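Local coordinates for protein yesU (Bacillus subtilis, PDB 1OQ1) that is of unknown function but folds as a galectin-like beta sandwich of the concanavalin clan, a fold often seen in carbohydrate-binding proteins, at residues A[9-14]-A[58-63]; A[81-86]-A[165-170]; A[113-118]-A[193-198]; A[198-203]-A[215-220]. One frame throughout, in Å; residues are numbered along the deposited sequence.

Interaction 1 (A[9-14]-A[58-63])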
loop_
_atom_site.group_PDB
_atom_site.type_symbol
_atom_site.label_atom_id
_atom_site.label_comp_id
_atom_site.label_asym_id
_atom_site.label_seq_id
_atom_site.Cartn_x
_atom_site.Cartn_y
_atom_site.Cartn_z
ATOM N N ALA A 9 17.765 -2.411 11.193
ATOM C CA ALA A 9 17.514 -3.835 11.379
ATOM C C ALA A 9 16.310 -4.297 10.568
ATOM O O ALA A 9 15.344 -3.557 10.395
ATOM C CB ALA A 9 17.289 -4.135 12.854
ATOM N N CYS A 10 16.371 -5.525 10.065
ATOM C CA CYS A 10 15.260 -6.068 9.295
ATOM C C CYS A 10 14.229 -6.597 10.281
ATOM O O CYS A 10 14.545 -7.428 11.132
ATOM C CB CYS A 10 15.730 -7.205 8.384
ATOM S SG CYS A 10 14.408 -7.903 7.351
ATOM N N LEU A 11 12.998 -6.113 10.168
ATOM C CA LEU A 11 11.933 -6.539 11.065
ATOM C C LEU A 11 11.070 -7.633 10.463
ATOM O O LEU A 11 10.487 -8.443 11.189
ATOM C CB LEU A 11 11.036 -5.351 11.414
ATOM C CG LEU A 11 11.729 -4.138 12.029
ATOM C CD1 LEU A 11 10.702 -3.055 12.307
ATOM C CD2 LEU A 11 12.433 -4.550 13.313
ATOM N N TYR A 12 11.004 -7.664 9.137
ATOM C CA TYR A 12 10.160 -8.625 8.438
ATOM C C TYR A 12 10.546 -8.699 6.969
ATOM O O TYR A 12 10.884 -7.687 6.353
ATOM C CB TYR A 12 8.703 -8.160 8.559
ATOM C CG TYR A 12 7.669 -9.007 7.857
ATOM C CD1 TYR A 12 7.103 -10.116 8.485
ATOM C CD2 TYR A 12 7.225 -8.676 6.576
ATOM C CE1 TYR A 12 6.114 -10.874 7.856
ATOM C CE2 TYR A 12 6.240 -9.430 5.937
ATOM C CZ TYR A 12 5.691 -10.524 6.584
ATOM O OH TYR A 12 4.715 -11.272 5.963
ATOM N N ARG A 13 10.498 -9.900 6.409
ATOM C CA ARG A 13 10.804 -10.087 5.004
ATOM C C ARG A 13 10.004 -11.275 4.491
ATOM O O ARG A 13 10.068 -12.374 5.053
ATOM C CB ARG A 13 12.301 -10.330 4.804
ATOM C CG ARG A 13 12.696 -10.517 3.346
ATOM C CD ARG A 13 14.188 -10.754 3.202
ATOM N NE ARG A 13 14.983 -9.534 3.327
ATOM C CZ ARG A 13 15.065 -8.594 2.389
ATOM N NH1 ARG A 13 14.395 -8.724 1.250
ATOM N NH2 ARG A 13 15.833 -7.529 2.581
ATOM N N ASN A 14 9.239 -11.039 3.432
ATOM C CA ASN A 14 8.410 -12.068 2.819
ATOM C C ASN A 14 8.723 -12.113 1.324
ATOM O O ASN A 14 8.439 -11.166 0.589
ATOM C CB ASN A 14 6.933 -11.736 3.028
ATOM C CG ASN A 14 6.019 -12.883 2.653
ATOM O OD1 ASN A 14 6.279 -13.611 1.697
ATOM N ND2 ASN A 14 4.933 -13.045 3.402
ATOM N N THR A 58 1.614 -6.627 12.866
ATOM C CA THR A 58 1.489 -5.229 13.250
ATOM C C THR A 58 2.908 -4.680 13.203
ATOM O O THR A 58 3.801 -5.194 13.884
ATOM C CB THR A 58 0.956 -5.053 14.686
ATOM O OG1 THR A 58 -0.390 -5.531 14.765
ATOM C CG2 THR A 58 0.989 -3.581 15.085
ATOM N N PHE A 59 3.129 -3.658 12.385
ATOM C CA PHE A 59 4.454 -3.066 12.302
ATOM C C PHE A 59 4.523 -1.794 13.129
ATOM O O PHE A 59 3.527 -1.097 13.306
ATOM C CB PHE A 59 4.814 -2.774 10.843
ATOM C CG PHE A 59 4.871 -4.005 9.984
ATOM C CD1 PHE A 59 3.822 -4.326 9.131
ATOM C CD2 PHE A 59 5.963 -4.866 10.061
ATOM C CE1 PHE A 59 3.854 -5.488 8.364
ATOM C CE2 PHE A 59 6.005 -6.031 9.300
ATOM C CZ PHE A 59 4.945 -6.342 8.448
ATOM N N PRO A 60 5.706 -1.487 13.671
ATOM C CA PRO A 60 5.864 -0.280 14.481
ATOM C C PRO A 60 6.003 0.958 13.602
ATOM O O PRO A 60 6.040 0.864 12.371
ATOM C CB PRO A 60 7.140 -0.565 15.259
ATOM C CG PRO A 60 7.964 -1.299 14.231
ATOM C CD PRO A 60 6.953 -2.273 13.650
ATOM N N ASP A 61 6.060 2.118 14.243
ATOM C CA ASP A 61 6.246 3.367 13.524
ATOM C C ASP A 61 7.753 3.411 13.255
ATOM O O ASP A 61 8.504 2.628 13.838
ATOM C CB ASP A 61 5.834 4.538 14.415
ATOM C CG ASP A 61 5.639 5.827 13.643
ATOM O OD1 ASP A 61 5.980 5.877 12.438
ATOM O OD2 ASP A 61 5.143 6.795 14.256
ATOM N N GLY A 62 8.195 4.312 12.384
ATOM C CA GLY A 62 9.616 4.426 12.095
ATOM C C GLY A 62 10.147 3.248 11.305
ATOM O O GLY A 62 11.038 2.526 11.758
ATOM N N ILE A 63 9.615 3.069 10.103
ATOM C CA ILE A 63 10.013 1.952 9.261
ATOM C C ILE A 63 10.179 2.338 7.800
ATOM O O ILE A 63 9.694 3.376 7.358
ATOM C CB ILE A 63 8.952 0.829 9.315
ATOM C CG1 ILE A 63 7.578 1.408 8.952
ATOM C CG2 ILE A 63 8.930 0.189 10.704
ATOM C CD1 ILE A 63 6.472 0.372 8.775
#
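Tyr12 and Phe59 form a T-shaped aromatic pair at one margin of the galectin-like beta sandwich. Tyr12 lies on strand 5-14, and Phe59 sits in the loop that leads from strand 51-54 into strand 63-73. The edge of the Phe59 ring points at the face of the Tyr12 ring. The ring centroids of Tyr12 and Phe59 are 5.3 Å apart and the planes meet at 72°. Phe59 CZ stands above the Tyr12 ring, offset toward its rim. Phe59 CE2 lies 3.5 Å from Tyr12 CB, which meets the Phe59 ring at its edge. CG of Tyr12 is anti to the backbone N (chi1 178°), and this brings the face of the ring to the Phe59 edge.

The second group is aliphatic. CD1 of Leu11 reaches the Pro60 ring at CG, 3.8 Å away. Leu11 CD1 also lies 4.0 Å from Ile63 CG2, and the Leu11 and Ile63 side chains cross at about a right angle. Leu11 and Tyr12 can both face the loop because they form a classic beta bulge opposite Val217. A regular strand would turn neighbouring side chains to opposite sides. Gly62 and Ile63 make a G1 bulge opposite Lys167 where the loop enters its strand.

No hydrogen bond joins the two segments. Polar groups are served within each one or by neighbours: Thr58 OG1 bonds Lys199 NZ, and Asn14 OD1 accepts from Leu16 N. The Tyr12 hydroxyl has a partner in its own strand: Asn14 ND2 donates to Tyr12 OH at 3.1 Å, nearly straight at 169° and in the amide plane of Asn14.

Interaction 2 (A[81-86]-A[165-170])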
loop_
_atom_site.group_PDB
_atom_site.type_symbol
_atom_site.label_atom_id
_atom_site.label_comp_id
_atom_site.label_asym_id
_atom_site.label_seq_id
_atom_site.Cartn_x
_atom_site.Cartn_y
_atom_site.Cartn_z
ATOM N N PHE A 81 -1.850 0.280 1.929
ATOM C CA PHE A 81 -2.382 0.775 3.193
ATOM C C PHE A 81 -1.275 0.528 4.222
ATOM O O PHE A 81 -0.597 -0.499 4.166
ATOM C CB PHE A 81 -3.625 -0.022 3.615
ATOM C CG PHE A 81 -4.911 0.463 2.999
ATOM C CD1 PHE A 81 -5.681 1.429 3.643
ATOM C CD2 PHE A 81 -5.353 -0.044 1.780
ATOM C CE1 PHE A 81 -6.879 1.881 3.078
ATOM C CE2 PHE A 81 -6.547 0.401 1.209
ATOM C CZ PHE A 81 -7.310 1.365 1.862
ATOM N N PHE A 82 -1.070 1.472 5.135
ATOM C CA PHE A 82 -0.078 1.292 6.200
ATOM C C PHE A 82 -0.493 2.041 7.473
ATOM O O PHE A 82 -1.340 2.926 7.421
ATOM C CB PHE A 82 1.341 1.683 5.727
ATOM C CG PHE A 82 1.461 3.065 5.136
ATOM C CD1 PHE A 82 2.178 4.056 5.805
ATOM C CD2 PHE A 82 0.943 3.352 3.875
ATOM C CE1 PHE A 82 2.387 5.310 5.226
ATOM C CE2 PHE A 82 1.144 4.606 3.284
ATOM C CZ PHE A 82 1.869 5.584 3.960
ATOM N N ALA A 83 0.088 1.673 8.614
ATOM C CA ALA A 83 -0.269 2.291 9.899
ATOM C C ALA A 83 -1.780 2.143 10.112
ATOM O O ALA A 83 -2.446 3.044 10.633
ATOM C CB ALA A 83 0.125 3.777 9.915
ATOM N N ALA A 84 -2.312 0.992 9.715
ATOM C CA ALA A 84 -3.745 0.726 9.826
ATOM C C ALA A 84 -4.130 0.055 11.143
ATOM O O ALA A 84 -3.533 -0.947 11.539
ATOM C CB ALA A 84 -4.198 -0.133 8.649
ATOM N N ALA A 85 -5.130 0.623 11.814
ATOM C CA ALA A 85 -5.621 0.086 13.078
ATOM C C ALA A 85 -7.011 0.647 13.367
ATOM O O ALA A 85 -7.471 1.563 12.689
ATOM C CB ALA A 85 -4.668 0.448 14.209
ATOM N N GLY A 86 -7.689 0.092 14.365
ATOM C CA GLY A 86 -9.012 0.589 14.694
ATOM C C GLY A 86 -8.922 2.033 15.142
ATOM O O GLY A 86 -7.870 2.474 15.604
ATOM N N LEU A 165 8.967 3.012 0.731
ATOM C CA LEU A 165 8.148 3.917 1.517
ATOM C C LEU A 165 8.725 4.127 2.913
ATOM O O LEU A 165 9.051 3.159 3.597
ATOM C CB LEU A 165 6.739 3.329 1.645
ATOM C CG LEU A 165 5.725 4.124 2.469
ATOM C CD1 LEU A 165 5.285 5.344 1.679
ATOM C CD2 LEU A 165 4.525 3.248 2.793
ATOM N N ILE A 166 8.852 5.385 3.332
ATOM C CA ILE A 166 9.351 5.701 4.668
ATOM C C ILE A 166 8.196 6.237 5.510
ATOM O O ILE A 166 7.448 7.103 5.059
ATOM C CB ILE A 166 10.452 6.794 4.645
ATOM C CG1 ILE A 166 11.659 6.314 3.836
ATOM C CG2 ILE A 166 10.883 7.135 6.079
ATOM C CD1 ILE A 166 12.703 7.392 3.635
ATOM N N LYS A 167 8.059 5.713 6.727
ATOM C CA LYS A 167 7.019 6.141 7.664
ATOM C C LYS A 167 7.691 6.356 9.015
ATOM O O LYS A 167 8.157 5.406 9.648
ATOM C CB LYS A 167 5.930 5.071 7.782
ATOM C CG LYS A 167 4.944 5.292 8.929
ATOM C CD LYS A 167 4.120 6.549 8.722
ATOM C CE LYS A 167 3.117 6.741 9.853
ATOM N NZ LYS A 167 3.780 6.983 11.165
ATOM N N ASP A 168 7.739 7.607 9.456
ATOM C CA ASP A 168 8.389 7.935 10.718
ATOM C C ASP A 168 7.607 9.059 11.375
ATOM O O ASP A 168 7.838 10.244 11.105
ATOM C CB ASP A 168 9.837 8.354 10.443
ATOM C CG ASP A 168 10.615 8.634 11.711
ATOM O OD1 ASP A 168 10.146 8.237 12.797
ATOM O OD2 ASP A 168 11.703 9.242 11.616
ATOM N N LYS A 169 6.674 8.664 12.238
ATOM C CA LYS A 169 5.795 9.599 12.920
ATOM C C LYS A 169 5.056 10.420 11.860
ATOM O O LYS A 169 4.402 9.843 10.992
ATOM C CB LYS A 169 6.593 10.474 13.891
ATOM C CG LYS A 169 7.151 9.662 15.064
ATOM C CD LYS A 169 7.712 10.537 16.169
ATOM C CE LYS A 169 8.196 9.693 17.342
ATOM N NZ LYS A 169 9.298 8.775 16.950
ATOM N N GLY A 170 5.157 11.742 11.896
ATOM C CA GLY A 170 4.440 12.527 10.901
ATOM C C GLY A 170 4.998 12.493 9.485
ATOM O O GLY A 170 4.317 12.887 8.532
#
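This is a buried apolar contact between the two sheets of the sandwich. Strand 76-86 of the seven-stranded sheet faces strand 161-168 of the other sheet across the core. Phe82 and Leu165 come from opposite directions and meet in a CH-pi contact. CD2 of Leu165 sits over the middle of the Phe82 ring, 3.5 Å from its centroid and only 5° off the ring normal. All six ring carbons are therefore at similar range, with Phe82 CE2 at 3.7 Å from Leu165 CD2. The second methyl of Leu165, CD1, comes near the ring only at Phe82 CZ. Phe82 CG stands between the backbone N and the carbonyl carbon (chi1 54°), which helps present the ring face to Leu165.

Lys167 adds its aliphatic chain at the edge of the same ring. Lys167 CD is 4.1 Å from Phe82 CE1, and Lys167 CE is 4.2 Å from Ala83 CB. Ala83 lies at the corner of strand 76-86, where it forms a G1 bulge with Ala84 opposite Lys199. Val172 from strand 171-176 and Leu115 from strand 112-122 also touch Phe82.

The Lys167 chain is bent at chi2 and chi4, which carries its ammonium group past the ring to polar partners. Lys167 NZ bonds Lys169 O at 2.9 Å, in the carbonyl plane and on a lone pair. It also makes a salt bridge to Asp61 and bonds Leu195 O. A buried lysine thus gives its methylenes to the apolar core and its charge to one carboxylate and two carbonyls. Those partners probably offset the cost of burial and help keep the amine protonated.

Interaction 3 (A[113-118]-A[193-198]); sequences NALHLS and PVLTKG
Leu195 carries this contact from the loop between strands 179-185 and 199-205. Its side chain is laid against the backbone and side chains of strand 112-122, with its two methyls doing separate work. CD1 presses on the main chain: Leu195 CD1 lies 3.5 Å from Ala114 N and almost as near to Ala114 CA. The same methyl reaches the branch point of Leu115, with Leu195 CD1 4.1 Å from Leu115 CG. The two leucine side chains slide past each other in opposite directions.

The other methyl turns to Asn113. Leu195 CD2 is 3.9 Å from Asn113 CB, so only the aliphatic root of the asparagine takes part. Its amide is directed elsewhere, and Asn113 OD1 accepts from the backbone N of Arg139. In Leu195, CG is anti to the carbonyl carbon (chi1 -61°), which points the forked end of the side chain at the strand.

Leu115 and Asn113 point to the loop, while Ala114 between them points away and offers its backbone. No hydrogen bond crosses, so the contact is pure van der Waals packing near the end of the sandwich. Strand 112-122 lies between strands 76-86 and 132-138 in the seven-stranded sheet. Lys137 of strand 132-138 touches both Leu115 and Leu195, and its NZ bonds Pro193 O of the loop. Leu115 also meets Val172 of strand 171-176 in the opposing sheet.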
loop_
_atom_site.group_PDB
_atom_site.type_symbol
_atom_site.label_atom_id
_atom_site.label_comp_id
_atom_site.label_asym_id
_atom_site.label_seq_id
_atom_site.Cartn_x
_atom_site.Cartn_y
_atom_site.Cartn_z
ATOM N N ASN A 113 -8.385 3.680 11.044
ATOM C CA ASN A 113 -7.565 4.802 10.614
ATOM C C ASN A 113 -6.446 4.163 9.818
ATOM O O ASN A 113 -6.082 3.015 10.075
ATOM C CB ASN A 113 -6.942 5.547 11.795
ATOM C CG ASN A 113 -7.929 6.432 12.516
ATOM O OD1 ASN A 113 -8.796 7.048 11.896
ATOM N ND2 ASN A 113 -7.790 6.520 13.834
ATOM N N ALA A 114 -5.896 4.901 8.860
ATOM C CA ALA A 114 -4.806 4.379 8.055
ATOM C C ALA A 114 -4.363 5.384 7.016
ATOM O O ALA A 114 -5.122 6.269 6.629
ATOM C CB ALA A 114 -5.237 3.089 7.356
ATOM N N LEU A 115 -3.119 5.241 6.585
ATOM C CA LEU A 115 -2.576 6.068 5.527
ATOM C C LEU A 115 -2.657 5.149 4.310
ATOM O O LEU A 115 -2.460 3.939 4.433
ATOM C CB LEU A 115 -1.118 6.436 5.825
ATOM C CG LEU A 115 -0.941 7.502 6.913
ATOM C CD1 LEU A 115 0.502 7.547 7.394
ATOM C CD2 LEU A 115 -1.369 8.847 6.351
ATOM N N HIS A 116 -3.003 5.696 3.149
ATOM C CA HIS A 116 -3.069 4.876 1.944
ATOM C C HIS A 116 -2.512 5.636 0.755
ATOM O O HIS A 116 -2.903 6.774 0.481
ATOM C CB HIS A 116 -4.493 4.348 1.653
ATOM C CG HIS A 116 -5.607 5.268 2.055
ATOM N ND1 HIS A 116 -6.671 5.544 1.221
ATOM C CD2 HIS A 116 -5.879 5.889 3.227
ATOM C CE1 HIS A 116 -7.551 6.291 1.864
ATOM N NE2 HIS A 116 -7.095 6.514 3.083
ATOM N N LEU A 117 -1.576 4.995 0.069
ATOM C CA LEU A 117 -0.902 5.598 -1.067
ATOM C C LEU A 117 -1.210 4.836 -2.346
ATOM O O LEU A 117 -0.846 3.669 -2.489
ATOM C CB LEU A 117 0.605 5.612 -0.802
ATOM C CG LEU A 117 1.474 6.655 -1.513
ATOM C CD1 LEU A 117 2.875 6.611 -0.927
ATOM C CD2 LEU A 117 1.501 6.399 -3.004
ATOM N N SER A 118 -1.884 5.504 -3.273
ATOM C CA SER A 118 -2.238 4.881 -4.538
ATOM C C SER A 118 -1.184 5.162 -5.594
ATOM O O SER A 118 -0.620 6.258 -5.658
ATOM C CB SER A 118 -3.599 5.395 -5.011
ATOM O OG SER A 118 -3.613 6.811 -5.027
ATOM N N PRO A 193 -4.656 13.328 15.018
ATOM C CA PRO A 193 -3.354 12.890 15.523
ATOM C C PRO A 193 -2.560 12.080 14.501
ATOM O O PRO A 193 -3.124 11.406 13.640
ATOM C CB PRO A 193 -3.724 12.056 16.745
ATOM C CG PRO A 193 -4.973 12.724 17.235
ATOM C CD PRO A 193 -5.732 12.958 15.954
ATOM N N VAL A 194 -1.243 12.157 14.608
ATOM C CA VAL A 194 -0.362 11.424 13.716
ATOM C C VAL A 194 -0.565 9.925 13.937
ATOM O O VAL A 194 -0.680 9.471 15.084
ATOM C CB VAL A 194 1.120 11.792 13.999
ATOM C CG1 VAL A 194 2.045 10.829 13.289
ATOM C CG2 VAL A 194 1.401 13.226 13.543
ATOM N N LEU A 195 -0.628 9.159 12.850
ATOM C CA LEU A 195 -0.788 7.712 12.954
ATOM C C LEU A 195 0.594 7.116 13.201
ATOM O O LEU A 195 1.599 7.649 12.732
ATOM C CB LEU A 195 -1.408 7.139 11.678
ATOM C CG LEU A 195 -2.807 7.689 11.379
ATOM C CD1 LEU A 195 -3.407 6.956 10.185
ATOM C CD2 LEU A 195 -3.693 7.522 12.613
ATOM N N THR A 196 0.649 6.012 13.933
ATOM C CA THR A 196 1.935 5.416 14.261
ATOM C C THR A 196 2.136 3.998 13.739
ATOM O O THR A 196 2.617 3.808 12.622
ATOM C CB THR A 196 2.160 5.447 15.794
ATOM O OG1 THR A 196 1.102 4.738 16.458
ATOM C CG2 THR A 196 2.179 6.893 16.297
ATOM N N LYS A 197 1.766 3.011 14.550
ATOM C CA LYS A 197 1.918 1.602 14.191
ATOM C C LYS A 197 0.666 1.055 13.516
ATOM O O LYS A 197 -0.374 1.711 13.496
ATOM C CB LYS A 197 2.205 0.781 15.450
ATOM C CG LYS A 197 1.084 0.848 16.472
ATOM C CD LYS A 197 1.408 0.063 17.731
ATOM C CE LYS A 197 0.275 0.177 18.740
ATOM N NZ LYS A 197 0.581 -0.541 20.009
ATOM N N GLY A 198 0.764 -0.152 12.966
ATOM C CA GLY A 198 -0.392 -0.744 12.314
ATOM C C GLY A 198 -0.085 -1.773 11.243
ATOM O O GLY A 198 1.072 -2.116 11.000
#

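Interaction 4 (A[198-203]-A[215-220]); sequences GKIGFR and FAVHQA. With ACY (acetic acid), chain E.
Ile200 and Phe202 pack against Phe215 across the middle of the beta sandwich. Strand 199-205 belongs to the seven-stranded sheet and strand 209-222 to the other. The short segments run roughly antiparallel at 151°, with their axes 11.0 Å apart, so the side chains bridge the gap.

The tight part is aromatic. Phe202 and Phe215 form a T-shaped pair with centroids 5.2 Å apart and planes at 88°. The Phe202 edge leads with CZ, which sits over the Phe215 face toward its rim, 4.0 Å from Phe215 CD1. Phe215 CG is anti to the backbone N (chi1 168°), which brings the ring face to the Phe202 edge. Ile200 CG2 comes obliquely to the same ring, 3.8 Å from Phe215 CZ. Trp67 makes a further edge-to-face pair with Phe202, and Val65 touches both Ile200 and Phe215.

The packing is looser beside this cluster, where Ile200 CD1 is 4.2 Å from Val217 CG2. Beyond it, His218 is partly exposed and turned to the outer strand 5-14.

Arg203 points away from Phe215 and holds an acetate, probably from the crystallisation liquor. The extended chain presents one guanidinium edge: Arg203 NE donates to acetate O at 3.0 Å, and Arg203 NH2 to acetate OXT at 2.6 Å. Both bonds are nearly straight, and the acetate carbon lies in the guanidinium plane. Arg203 NH1 bonds Gly102 O, which helps fix the group. The chemistry divides by face. Between the segments the contact is apolar and aromatic, without hydrogen bonds, while the paired N-H groups of Arg203 can receive a carboxylate on the far side of its strand.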
loop_
_atom_site.group_PDB
_atom_site.type_symbol
_atom_site.label_atom_id
_atom_site.label_comp_id
_atom_site.label_asym_id
_atom_site.label_seq_id
_atom_site.Cartn_x
_atom_site.Cartn_y
_atom_site.Cartn_z
ATOM N N GLY A 198 0.764 -0.152 12.966
ATOM C CA GLY A 198 -0.392 -0.744 12.314
ATOM C C GLY A 198 -0.085 -1.773 11.243
ATOM O O GLY A 198 1.072 -2.116 11.000
ATOM N N LYS A 199 -1.130 -2.266 10.590
ATOM C CA LYS A 199 -0.966 -3.267 9.547
ATOM C C LYS A 199 -0.688 -2.618 8.195
ATOM O O LYS A 199 -0.975 -1.437 7.985
ATOM C CB LYS A 199 -2.233 -4.113 9.405
ATOM C CG LYS A 199 -2.843 -4.617 10.700
ATOM C CD LYS A 199 -1.991 -5.659 11.390
ATOM C CE LYS A 199 -2.762 -6.277 12.561
ATOM N NZ LYS A 199 -1.928 -7.229 13.348
ATOM N N ILE A 200 -0.136 -3.415 7.286
ATOM C CA ILE A 200 0.147 -2.981 5.923
ATOM C C ILE A 200 -0.684 -3.880 5.007
ATOM O O ILE A 200 -0.734 -5.098 5.201
ATOM C CB ILE A 200 1.636 -3.140 5.571
ATOM C CG1 ILE A 200 2.460 -2.143 6.391
ATOM C CG2 ILE A 200 1.839 -2.924 4.069
ATOM C CD1 ILE A 200 3.946 -2.283 6.219
ATOM N N GLY A 201 -1.341 -3.280 4.021
ATOM C CA GLY A 201 -2.171 -4.052 3.112
ATOM C C GLY A 201 -2.023 -3.643 1.660
ATOM O O GLY A 201 -1.648 -2.508 1.352
ATOM N N PHE A 202 -2.342 -4.576 0.768
ATOM C CA PHE A 202 -2.246 -4.359 -0.667
ATOM C C PHE A 202 -3.622 -4.331 -1.311
ATOM O O PHE A 202 -4.326 -5.342 -1.322
ATOM C CB PHE A 202 -1.415 -5.479 -1.297
ATOM C CG PHE A 202 0.028 -5.455 -0.895
ATOM C CD1 PHE A 202 0.987 -4.886 -1.732
ATOM C CD2 PHE A 202 0.426 -5.953 0.341
ATOM C CE1 PHE A 202 2.321 -4.812 -1.341
ATOM C CE2 PHE A 202 1.761 -5.884 0.742
ATOM C CZ PHE A 202 2.708 -5.312 -0.101
ATOM N N ARG A 203 -4.005 -3.177 -1.848
ATOM C CA ARG A 203 -5.301 -3.055 -2.505
ATOM C C ARG A 203 -5.180 -2.955 -4.015
ATOM O O ARG A 203 -4.200 -2.438 -4.545
ATOM C CB ARG A 203 -6.057 -1.822 -1.998
ATOM C CG ARG A 203 -7.330 -1.499 -2.799
ATOM C CD ARG A 203 -8.072 -0.314 -2.193
ATOM N NE ARG A 203 -9.355 -0.024 -2.837
ATOM C CZ ARG A 203 -10.402 -0.846 -2.818
ATOM N NH1 ARG A 203 -10.321 -2.015 -2.202
ATOM N NH2 ARG A 203 -11.546 -0.485 -3.385
ATOM N N PHE A 215 8.712 -8.488 -0.271
ATOM C CA PHE A 215 8.112 -7.473 0.583
ATOM C C PHE A 215 8.892 -7.461 1.904
ATOM O O PHE A 215 8.948 -8.471 2.608
ATOM C CB PHE A 215 6.641 -7.836 0.805
ATOM C CG PHE A 215 5.959 -7.053 1.891
ATOM C CD1 PHE A 215 6.088 -5.670 1.969
ATOM C CD2 PHE A 215 5.141 -7.703 2.810
ATOM C CE1 PHE A 215 5.412 -4.944 2.946
ATOM C CE2 PHE A 215 4.457 -6.989 3.793
ATOM C CZ PHE A 215 4.594 -5.602 3.860
ATOM N N ALA A 216 9.498 -6.326 2.236
ATOM C CA ALA A 216 10.284 -6.243 3.467
ATOM C C ALA A 216 10.049 -4.961 4.248
ATOM O O ALA A 216 9.658 -3.942 3.682
ATOM C CB ALA A 216 11.763 -6.376 3.136
ATOM N N VAL A 217 10.293 -5.033 5.554
ATOM C CA VAL A 217 10.144 -3.890 6.448
ATOM C C VAL A 217 11.403 -3.782 7.313
ATOM O O VAL A 217 11.768 -4.727 8.013
ATOM C CB VAL A 217 8.911 -4.049 7.383
ATOM C CG1 VAL A 217 8.752 -2.812 8.258
ATOM C CG2 VAL A 217 7.655 -4.274 6.562
ATOM N N HIS A 218 12.069 -2.634 7.246
ATOM C CA HIS A 218 13.276 -2.390 8.032
ATOM C C HIS A 218 13.044 -1.195 8.949
ATOM O O HIS A 218 12.146 -0.385 8.716
ATOM C CB HIS A 218 14.466 -2.068 7.115
ATOM C CG HIS A 218 14.961 -3.234 6.314
ATOM N ND1 HIS A 218 16.092 -3.948 6.654
ATOM C CD2 HIS A 218 14.488 -3.799 5.178
ATOM C CE1 HIS A 218 16.295 -4.899 5.759
ATOM N NE2 HIS A 218 15.337 -4.831 4.854
ATOM N N GLN A 219 13.857 -1.088 9.995
ATOM C CA GLN A 219 13.762 0.038 10.917
ATOM C C GLN A 219 14.223 1.265 10.138
ATOM O O GLN A 219 15.155 1.175 9.339
ATOM C CB GLN A 219 14.701 -0.168 12.108
ATOM C CG GLN A 219 14.205 -1.117 13.178
ATOM C CD GLN A 219 13.128 -0.496 14.043
ATOM O OE1 GLN A 219 13.254 0.648 14.483
ATOM N NE2 GLN A 219 12.066 -1.250 14.304
ATOM N N ALA A 220 13.573 2.405 10.350
ATOM C CA ALA A 220 13.973 3.627 9.659
ATOM C C ALA A 220 15.000 4.357 10.516
ATOM O O ALA A 220 14.741 4.658 11.681
ATOM C CB ALA A 220 12.761 4.527 9.417
HETATM C C ACY E . -11.035 2.538 -4.800
HETATM O O ACY E . -9.779 2.435 -4.435
HETATM O OXT ACY E . -11.938 1.633 -4.756
HETATM C CH3 ACY E . -11.407 3.911 -5.333
#

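Overall arrangement
From the N terminus, interaction 1 closes first, bringing 58-63 back to strand 5-14. Interactions 2 and 3 then cross: 113-118 opens before 165-170 closes interaction 2, and 193-198 completes interaction 3. Interaction 4 comes last, a short closure that shares Gly198 with interaction 3. Interactions 2 and 4 join the two sheets through their core. Interactions 1 and 3 fasten connecting loops to strands. Lys167 ties interaction 2 to interactions 1 and 3. The two loops also meet directly, where Phe59 N probably bonds Gly198 O at 2.9 Å. Backbone pairing within each sheet connects interaction 4 to interactions 1 and 2.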